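Local atomic coordinates of Cif-like 1 (Burkholderia cenocepacia, PDB entry 7JQY), a protein that probably hydrolyses epoxides, as a Cif-like enzyme of the alpha/beta hydrolase fold that assembles into an octamer. Residues Ser27-Gln32 / Leu38-Gly43; Lys197-Ala202 / Pro287-Ala292; Tyr132-Pro137 / Lys239-His244. The protein carries 1 engineered substitution. All coordinates share one frame; numbering follows the deposited sequence.

How the contacts relate
Contact 1 is largely buried within the sheet, contact 2 is partly buried, and contact 3 lies at the surface. No two share a helix or strand. The segments of contacts 2 and 3 alternate along the chain, and the two lie on opposite sides of its centre, about 30 Å apart between contact centres. Chemistry follows place: the hairpin strands of contact 1 are joined by paired backbone bonds and one arginine-histidine side-chain bond; contact 2 depends on a single buried carboxylate collecting backbone N-H groups; contact 3 is carbon-to-carbon packing of a phenylalanine ring on an alanine methyl and glutamine's aliphatic part. Contacts 1 and 2 also touch other subunits of the octamer, whereas contact 3 touches none.

Contact 1. Residues Ser27-Gln32 / Leu38-Gly43; sequences SRRYAQ and LHYVTG
Over one face of the Tyr40 ring lies Arg29 CB, 3.7 Å from the ring centroid and offset toward the rim, a CH-pi contact; Ala31 N sits at the ring's edge. Tyr40 CG stands between its own backbone N and carbonyl carbon (chi1 63°), which carries the phenol across the neighbouring strand. On the other side of the sheet the Arg28 guanidinium meets the edge of the His39 imidazole, its plane 74° from the ring, and Arg28 NE donates to His39 NE2 over 3.0 Å, somewhat tilted from both planes. With His39 ND1 bonded to Asp82, the histidine is gripped at both nitrogens and its rotation is fixed. The Tyr30 ring lies oblique to it, with CE2 3.8 Å from His39 CB.

Arg29, exposed on the outermost strand, suits its place because its bent chain turns outward and NH1 returns to Arg28 O. Ala31, Leu38 and Tyr40 all pack on Leu108 of helix 98-111, Ala31's small methyl suiting the close approach. Ser27 OG bonds Gly12 N of a second subunit. Backbone bonds run both ways in the pairs Ser27-Thr42, Arg29-Tyr40 and Ala31-Leu38. This is the antiparallel beta hairpin that opens the central sheet of an alpha/beta hydrolase.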
# COMPACT_ATOMS: atom_id res chain seq x y z
N SER B 27 4.24 -38.66 -1.26
CA SER B 27 5.45 -37.99 -1.67
C SER B 27 5.11 -36.99 -2.76
O SER B 27 4.24 -37.23 -3.60
CB SER B 27 6.51 -38.98 -2.21
OG SER B 27 6.81 -39.94 -1.22
N ARG B 28 5.83 -35.88 -2.76
CA ARG B 28 5.70 -34.88 -3.81
C ARG B 28 6.68 -35.22 -4.91
O ARG B 28 7.86 -35.48 -4.65
CB ARG B 28 5.96 -33.47 -3.27
CG ARG B 28 5.05 -33.07 -2.10
CD ARG B 28 5.31 -31.65 -1.69
NE ARG B 28 5.63 -30.85 -2.86
CZ ARG B 28 6.25 -29.67 -2.82
NH1 ARG B 28 6.61 -29.15 -1.66
NH2 ARG B 28 6.50 -29.02 -3.94
N ARG B 29 6.20 -35.20 -6.15
CA ARG B 29 6.98 -35.58 -7.30
C ARG B 29 6.67 -34.63 -8.44
O ARG B 29 5.63 -33.97 -8.47
CB ARG B 29 6.66 -37.02 -7.74
CG ARG B 29 7.68 -38.07 -7.41
CD ARG B 29 7.70 -38.42 -5.94
NE ARG B 29 8.89 -39.21 -5.62
CZ ARG B 29 9.76 -38.90 -4.66
NH1 ARG B 29 9.50 -37.92 -3.82
NH2 ARG B 29 10.82 -39.67 -4.46
N TYR B 30 7.58 -34.59 -9.41
CA TYR B 30 7.43 -33.81 -10.62
C TYR B 30 7.51 -34.74 -11.82
O TYR B 30 8.18 -35.77 -11.78
CB TYR B 30 8.50 -32.72 -10.76
CG TYR B 30 8.39 -31.57 -9.78
CD1 TYR B 30 9.33 -31.43 -8.76
CD2 TYR B 30 7.40 -30.62 -9.89
CE1 TYR B 30 9.25 -30.38 -7.86
CE2 TYR B 30 7.31 -29.57 -9.01
CZ TYR B 30 8.24 -29.44 -7.99
OH TYR B 30 8.16 -28.40 -7.10
N ALA B 31 6.81 -34.37 -12.88
CA ALA B 31 6.91 -35.07 -14.15
C ALA B 31 7.19 -34.04 -15.23
O ALA B 31 6.41 -33.11 -15.42
CB ALA B 31 5.63 -35.85 -14.46
N GLN B 32 8.31 -34.19 -15.90
CA GLN B 32 8.65 -33.30 -17.00
C GLN B 32 7.94 -33.83 -18.23
O GLN B 32 8.17 -34.97 -18.65
CB GLN B 32 10.16 -33.21 -17.20
CG GLN B 32 10.60 -32.08 -18.12
CD GLN B 32 10.29 -30.71 -17.53
OE1 GLN B 32 10.65 -30.43 -16.39
NE2 GLN B 32 9.60 -29.87 -18.30
N LEU B 38 4.70 -30.92 -14.49
CA LEU B 38 3.54 -31.11 -13.64
C LEU B 38 3.97 -31.66 -12.28
O LEU B 38 4.84 -32.53 -12.21
CB LEU B 38 2.51 -32.06 -14.26
CG LEU B 38 1.73 -31.57 -15.48
CD1 LEU B 38 0.48 -32.42 -15.67
CD2 LEU B 38 1.38 -30.09 -15.38
N HIS B 39 3.34 -31.15 -11.23
CA HIS B 39 3.54 -31.59 -9.86
C HIS B 39 2.41 -32.52 -9.45
O HIS B 39 1.25 -32.32 -9.82
CB HIS B 39 3.60 -30.38 -8.93
CG HIS B 39 3.59 -30.72 -7.47
ND1 HIS B 39 2.44 -30.63 -6.70
CD2 HIS B 39 4.57 -31.11 -6.63
CE1 HIS B 39 2.72 -30.97 -5.46
NE2 HIS B 39 4.01 -31.27 -5.39
N TYR B 40 2.74 -33.56 -8.69
CA TYR B 40 1.72 -34.49 -8.23
C TYR B 40 2.18 -35.11 -6.93
O TYR B 40 3.36 -35.12 -6.59
CB TYR B 40 1.42 -35.59 -9.27
CG TYR B 40 2.59 -36.52 -9.57
CD1 TYR B 40 3.64 -36.10 -10.38
CD2 TYR B 40 2.65 -37.80 -9.04
CE1 TYR B 40 4.71 -36.94 -10.67
CE2 TYR B 40 3.71 -38.65 -9.31
CZ TYR B 40 4.74 -38.21 -10.12
OH TYR B 40 5.80 -39.04 -10.40
N VAL B 41 1.20 -35.62 -6.19
CA VAL B 41 1.44 -36.29 -4.92
C VAL B 41 1.00 -37.74 -5.09
O VAL B 41 -0.08 -38.00 -5.63
CB VAL B 41 0.68 -35.59 -3.78
CG1 VAL B 41 0.81 -36.34 -2.48
CG2 VAL B 41 1.21 -34.18 -3.62
N THR B 42 1.85 -38.67 -4.67
CA THR B 42 1.59 -40.08 -4.93
C THR B 42 1.90 -40.93 -3.71
O THR B 42 2.76 -40.58 -2.89
CB THR B 42 2.39 -40.59 -6.14
OG1 THR B 42 1.93 -41.90 -6.47
CG2 THR B 42 3.90 -40.62 -5.83
N GLY B 43 1.17 -42.03 -3.59
CA GLY B 43 1.33 -43.00 -2.51
C GLY B 43 0.58 -44.27 -2.83
O GLY B 43 -0.10 -44.39 -3.86

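Contact 2. Residues Lys197-Ala202 / Pro287-Ala292; sequences KRTHVA and PDENPA
Glu289 OE1 takes two backbone hydrogen bonds from the facing loop, from His200 N at 2.9 Å and from Val201 N at 3.0 Å. Both donors come from the same face of the carboxylate, well above its plane, and the Val201 bond is nearly straight at 172°. Beyond the two segments, Gly283 N also bonds OE1 and Trp285 N bonds OE2, so four backbone N-H groups grip one buried carboxylate and would probably stabilise its negative charge. A glutamate suits this place because its side chain, extended beyond CG (chi2 -176°), bridges the gap between the two backbones.

In the fold, 197-202 leaves helix 187-198, one of the helices inserted between strands 140-146 and 250-255 that probably form the cap, as in related alpha/beta hydrolases. Residues 287-292 follow the loop after strand 274-279, so the carboxylate joins the two parts.

A second hydrogen bond type stays inside the loop: Thr199 OG1 donates to Val201 O over 2.7 Å. The hydroxyl lies close to the acid, Thr199 OG1 3.0 Å from Glu289 CD, without bonding it, its proton being given to Val201 O. Thr199 O in turn accepts a bond from Arg37 of a third subunit.

Apolar contact comes from Val201, whose branched side chain runs antiparallel alongside Glu289, Val201 CB 3.8 Å from Glu289 CB.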
# COMPACT_ATOMS: atom_id res chain seq x y z
N LYS B 197 -19.42 -19.40 0.31
CA LYS B 197 -20.75 -19.21 -0.25
C LYS B 197 -21.31 -20.49 -0.86
O LYS B 197 -22.53 -20.62 -0.97
CB LYS B 197 -20.71 -18.10 -1.30
CG LYS B 197 -21.03 -16.74 -0.74
CD LYS B 197 -20.80 -15.62 -1.74
CE LYS B 197 -21.41 -14.34 -1.19
NZ LYS B 197 -20.37 -13.39 -0.73
N ARG B 198 -20.45 -21.44 -1.23
CA ARG B 198 -20.88 -22.67 -1.88
C ARG B 198 -20.76 -23.89 -0.98
O ARG B 198 -21.12 -24.99 -1.41
CB ARG B 198 -20.08 -22.88 -3.16
CG ARG B 198 -20.35 -21.83 -4.25
CD ARG B 198 -19.22 -21.81 -5.31
NE ARG B 198 -19.61 -20.99 -6.46
CZ ARG B 198 -19.59 -19.67 -6.47
NH1 ARG B 198 -19.19 -18.99 -5.39
NH2 ARG B 198 -19.99 -19.01 -7.55
N THR B 199 -20.22 -23.75 0.22
CA THR B 199 -20.13 -24.89 1.12
C THR B 199 -21.40 -24.96 1.97
O THR B 199 -22.14 -23.98 2.12
CB THR B 199 -18.89 -24.80 2.02
OG1 THR B 199 -18.64 -26.07 2.63
CG2 THR B 199 -19.07 -23.76 3.11
N HIS B 200 -21.67 -26.14 2.49
CA HIS B 200 -22.71 -26.28 3.51
C HIS B 200 -22.14 -26.81 4.82
O HIS B 200 -22.59 -26.39 5.89
CB HIS B 200 -23.86 -27.19 3.05
CG HIS B 200 -24.99 -27.25 4.02
ND1 HIS B 200 -25.27 -28.36 4.79
CD2 HIS B 200 -25.90 -26.31 4.39
CE1 HIS B 200 -26.30 -28.11 5.57
NE2 HIS B 200 -26.71 -26.87 5.34
N VAL B 201 -21.19 -27.73 4.75
CA VAL B 201 -20.43 -28.14 5.91
C VAL B 201 -19.40 -27.06 6.22
O VAL B 201 -18.68 -26.60 5.32
CB VAL B 201 -19.74 -29.50 5.66
CG1 VAL B 201 -18.83 -29.88 6.82
CG2 VAL B 201 -20.80 -30.58 5.42
N ALA B 202 -19.33 -26.65 7.49
CA ALA B 202 -18.36 -25.64 7.89
C ALA B 202 -16.94 -26.16 7.72
O ALA B 202 -16.60 -27.25 8.21
CB ALA B 202 -18.60 -25.23 9.34
N PRO B 287 -14.98 -33.35 -1.76
CA PRO B 287 -13.81 -33.83 -1.01
C PRO B 287 -13.54 -33.07 0.28
O PRO B 287 -13.01 -33.65 1.23
CB PRO B 287 -12.65 -33.66 -2.02
CG PRO B 287 -13.31 -33.65 -3.35
CD PRO B 287 -14.62 -32.94 -3.13
N ASP B 288 -13.87 -31.77 0.34
CA ASP B 288 -13.68 -31.03 1.59
C ASP B 288 -14.79 -31.30 2.59
O ASP B 288 -14.54 -31.41 3.79
CB ASP B 288 -13.60 -29.52 1.31
CG ASP B 288 -12.36 -29.13 0.54
OD1 ASP B 288 -11.26 -29.14 1.14
OD2 ASP B 288 -12.49 -28.81 -0.66
N GLU B 289 -16.04 -31.37 2.11
CA GLU B 289 -17.18 -31.35 3.01
C GLU B 289 -17.56 -32.73 3.53
O GLU B 289 -17.80 -32.90 4.73
CB GLU B 289 -18.38 -30.72 2.31
CG GLU B 289 -18.22 -29.26 2.01
CD GLU B 289 -19.47 -28.67 1.40
OE1 GLU B 289 -20.55 -28.75 2.05
OE2 GLU B 289 -19.37 -28.15 0.27
N ASN B 290 -17.61 -33.73 2.65
CA ASN B 290 -18.06 -35.07 3.01
C ASN B 290 -17.17 -36.11 2.34
O ASN B 290 -17.60 -36.86 1.46
CB ASN B 290 -19.53 -35.27 2.61
CG ASN B 290 -20.21 -36.35 3.42
OD1 ASN B 290 -19.56 -37.14 4.12
ND2 ASN B 290 -21.53 -36.41 3.32
N PRO B 291 -15.90 -36.19 2.76
CA PRO B 291 -15.02 -37.23 2.21
C PRO B 291 -15.40 -38.63 2.67
O PRO B 291 -15.00 -39.61 2.02
CB PRO B 291 -13.62 -36.82 2.70
CG PRO B 291 -13.87 -36.00 3.92
CD PRO B 291 -15.17 -35.29 3.68
N ALA B 292 -16.09 -38.76 3.80
CA ALA B 292 -16.55 -40.07 4.24
C ALA B 292 -17.54 -40.66 3.25
O ALA B 292 -17.45 -41.83 2.87
CB ALA B 292 -17.16 -39.97 5.64

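Contact 3. Residues Tyr132-Pro137 / Lys239-His244; sequences YAAQWP and KAFMKH
Phe241 presents one ring face to Ala134, whose CB lies 4.0 Å from the ring centroid and 23° off the normal. This CH-pi contact joins helix 124-135, the crossing helix of the beta-alpha-beta unit between strands 117-122 and 140-146 of the alpha/beta hydrolase fold, to the end of helix 231-241. The methyl sits toward the CB end of the ring, with Ala134 CB 3.7 Å from Phe241 CG. Alanine suits the spot, since its single methyl lets the two backbones come close, 6.1 Å between the CA atoms of Ala134 and Phe241.

The far end of the ring is met by the next residue: Gln135 CG approaches Phe241 CZ obliquely at 3.8 Å. Here the aliphatic part of the glutamine does the touching, and its amide is turned 46° from the ring. Tyr130 and Ala131 also touch Phe241, so the ring covers residues of two successive turns of this helix. With Gln135 CG beside the backbone N (chi1 -82°) and the chain extended beyond it, NE2 can bond Ala131 O one helical turn earlier, which holds the amide in place beside the ring.

Farther out, Tyr132 packs on helix 98-111 and Ala133 on strand 140-146, joining the helix to the sheet and its neighbouring helix. The chain at Phe241 leaves its helix through a type I turn to His244. On the other segment, the helix ends with Trp136 N bonded to Tyr132 O at 3.0 Å, and Gln135 CB rests 3.4 Å above the plane of the Trp136 ring.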
# COMPACT_ATOMS: atom_id res chain seq x y z
N TYR B 132 -10.39 -36.89 -21.15
CA TYR B 132 -9.50 -38.05 -21.14
C TYR B 132 -10.25 -39.29 -21.59
O TYR B 132 -9.80 -40.01 -22.49
CB TYR B 132 -8.93 -38.24 -19.73
CG TYR B 132 -7.68 -39.10 -19.62
CD1 TYR B 132 -7.48 -40.22 -20.43
CD2 TYR B 132 -6.70 -38.80 -18.68
CE1 TYR B 132 -6.34 -41.00 -20.31
CE2 TYR B 132 -5.56 -39.57 -18.55
CZ TYR B 132 -5.38 -40.67 -19.37
OH TYR B 132 -4.24 -41.43 -19.23
N ALA B 133 -11.43 -39.54 -21.01
CA ALA B 133 -12.20 -40.73 -21.37
C ALA B 133 -12.72 -40.65 -22.79
O ALA B 133 -12.82 -41.68 -23.47
CB ALA B 133 -13.36 -40.92 -20.39
N ALA B 134 -13.04 -39.45 -23.28
CA ALA B 134 -13.57 -39.33 -24.63
C ALA B 134 -12.49 -39.59 -25.67
O ALA B 134 -12.76 -40.20 -26.71
CB ALA B 134 -14.19 -37.95 -24.84
N GLN B 135 -11.26 -39.16 -25.40
CA GLN B 135 -10.17 -39.31 -26.37
C GLN B 135 -9.50 -40.68 -26.31
O GLN B 135 -9.02 -41.16 -27.35
CB GLN B 135 -9.13 -38.21 -26.16
CG GLN B 135 -9.49 -36.89 -26.82
CD GLN B 135 -8.68 -35.74 -26.28
OE1 GLN B 135 -8.10 -34.95 -27.04
NE2 GLN B 135 -8.63 -35.62 -24.95
N TRP B 136 -9.43 -41.31 -25.15
CA TRP B 136 -8.78 -42.61 -25.00
C TRP B 136 -9.66 -43.51 -24.14
O TRP B 136 -9.29 -43.91 -23.03
CB TRP B 136 -7.37 -42.46 -24.41
CG TRP B 136 -6.56 -41.49 -25.21
CD1 TRP B 136 -5.91 -41.74 -26.38
CD2 TRP B 136 -6.34 -40.10 -24.92
NE1 TRP B 136 -5.30 -40.60 -26.84
CE2 TRP B 136 -5.54 -39.58 -25.96
CE3 TRP B 136 -6.72 -39.25 -23.88
CZ2 TRP B 136 -5.13 -38.25 -25.99
CZ3 TRP B 136 -6.31 -37.93 -23.92
CH2 TRP B 136 -5.53 -37.44 -24.97
N PRO B 137 -10.83 -43.90 -24.66
CA PRO B 137 -11.80 -44.64 -23.82
C PRO B 137 -11.30 -46.00 -23.34
O PRO B 137 -11.68 -46.44 -22.25
CB PRO B 137 -13.01 -44.80 -24.75
CG PRO B 137 -12.76 -43.89 -25.93
CD PRO B 137 -11.29 -43.73 -26.05
N LYS B 239 -19.05 -30.84 -27.37
CA LYS B 239 -20.26 -31.20 -28.10
C LYS B 239 -19.97 -32.27 -29.14
O LYS B 239 -20.79 -33.16 -29.40
CB LYS B 239 -20.81 -29.94 -28.79
CG LYS B 239 -21.37 -28.88 -27.84
CD LYS B 239 -21.58 -27.52 -28.52
CE LYS B 239 -22.90 -26.83 -28.26
NZ LYS B 239 -22.64 -25.35 -28.23
N ALA B 240 -18.79 -32.18 -29.76
CA ALA B 240 -18.33 -33.23 -30.66
C ALA B 240 -18.03 -34.52 -29.91
O ALA B 240 -18.31 -35.62 -30.40
CB ALA B 240 -17.10 -32.75 -31.44
N PHE B 241 -17.46 -34.41 -28.71
CA PHE B 241 -17.15 -35.60 -27.92
C PHE B 241 -18.41 -36.40 -27.57
O PHE B 241 -18.37 -37.63 -27.48
CB PHE B 241 -16.42 -35.22 -26.63
CG PHE B 241 -14.96 -34.87 -26.80
CD1 PHE B 241 -14.22 -35.33 -27.89
CD2 PHE B 241 -14.31 -34.10 -25.83
CE1 PHE B 241 -12.87 -35.01 -28.02
CE2 PHE B 241 -12.96 -33.78 -25.95
CZ PHE B 241 -12.24 -34.23 -27.05
N MET B 242 -19.54 -35.72 -27.41
CA MET B 242 -20.75 -36.38 -26.92
C MET B 242 -21.55 -37.08 -28.00
O MET B 242 -22.69 -37.49 -27.76
CB MET B 242 -21.65 -35.37 -26.22
CG MET B 242 -21.36 -35.19 -24.76
SD MET B 242 -22.41 -33.89 -24.12
CE MET B 242 -21.92 -32.56 -25.20
N LYS B 243 -20.98 -37.29 -29.17
CA LYS B 243 -21.68 -38.03 -30.16
C LYS B 243 -21.49 -39.50 -29.86
O LYS B 243 -22.28 -40.30 -30.26
CB LYS B 243 -21.11 -37.79 -31.54
CG LYS B 243 -20.90 -36.36 -31.95
CD LYS B 243 -22.18 -35.60 -31.87
CE LYS B 243 -22.02 -34.20 -32.40
NZ LYS B 243 -23.18 -33.35 -32.05
N HIS B 244 -20.46 -39.83 -29.12
CA HIS B 244 -20.05 -41.19 -28.80
C HIS B 244 -20.11 -41.25 -27.29
O HIS B 244 -19.24 -40.69 -26.61
CB HIS B 244 -18.65 -41.46 -29.34
CG HIS B 244 -18.51 -41.26 -30.82
ND1 HIS B 244 -19.14 -42.06 -31.75
CD2 HIS B 244 -17.78 -40.37 -31.53
CE1 HIS B 244 -18.81 -41.67 -32.97
NE2 HIS B 244 -17.98 -40.64 -32.86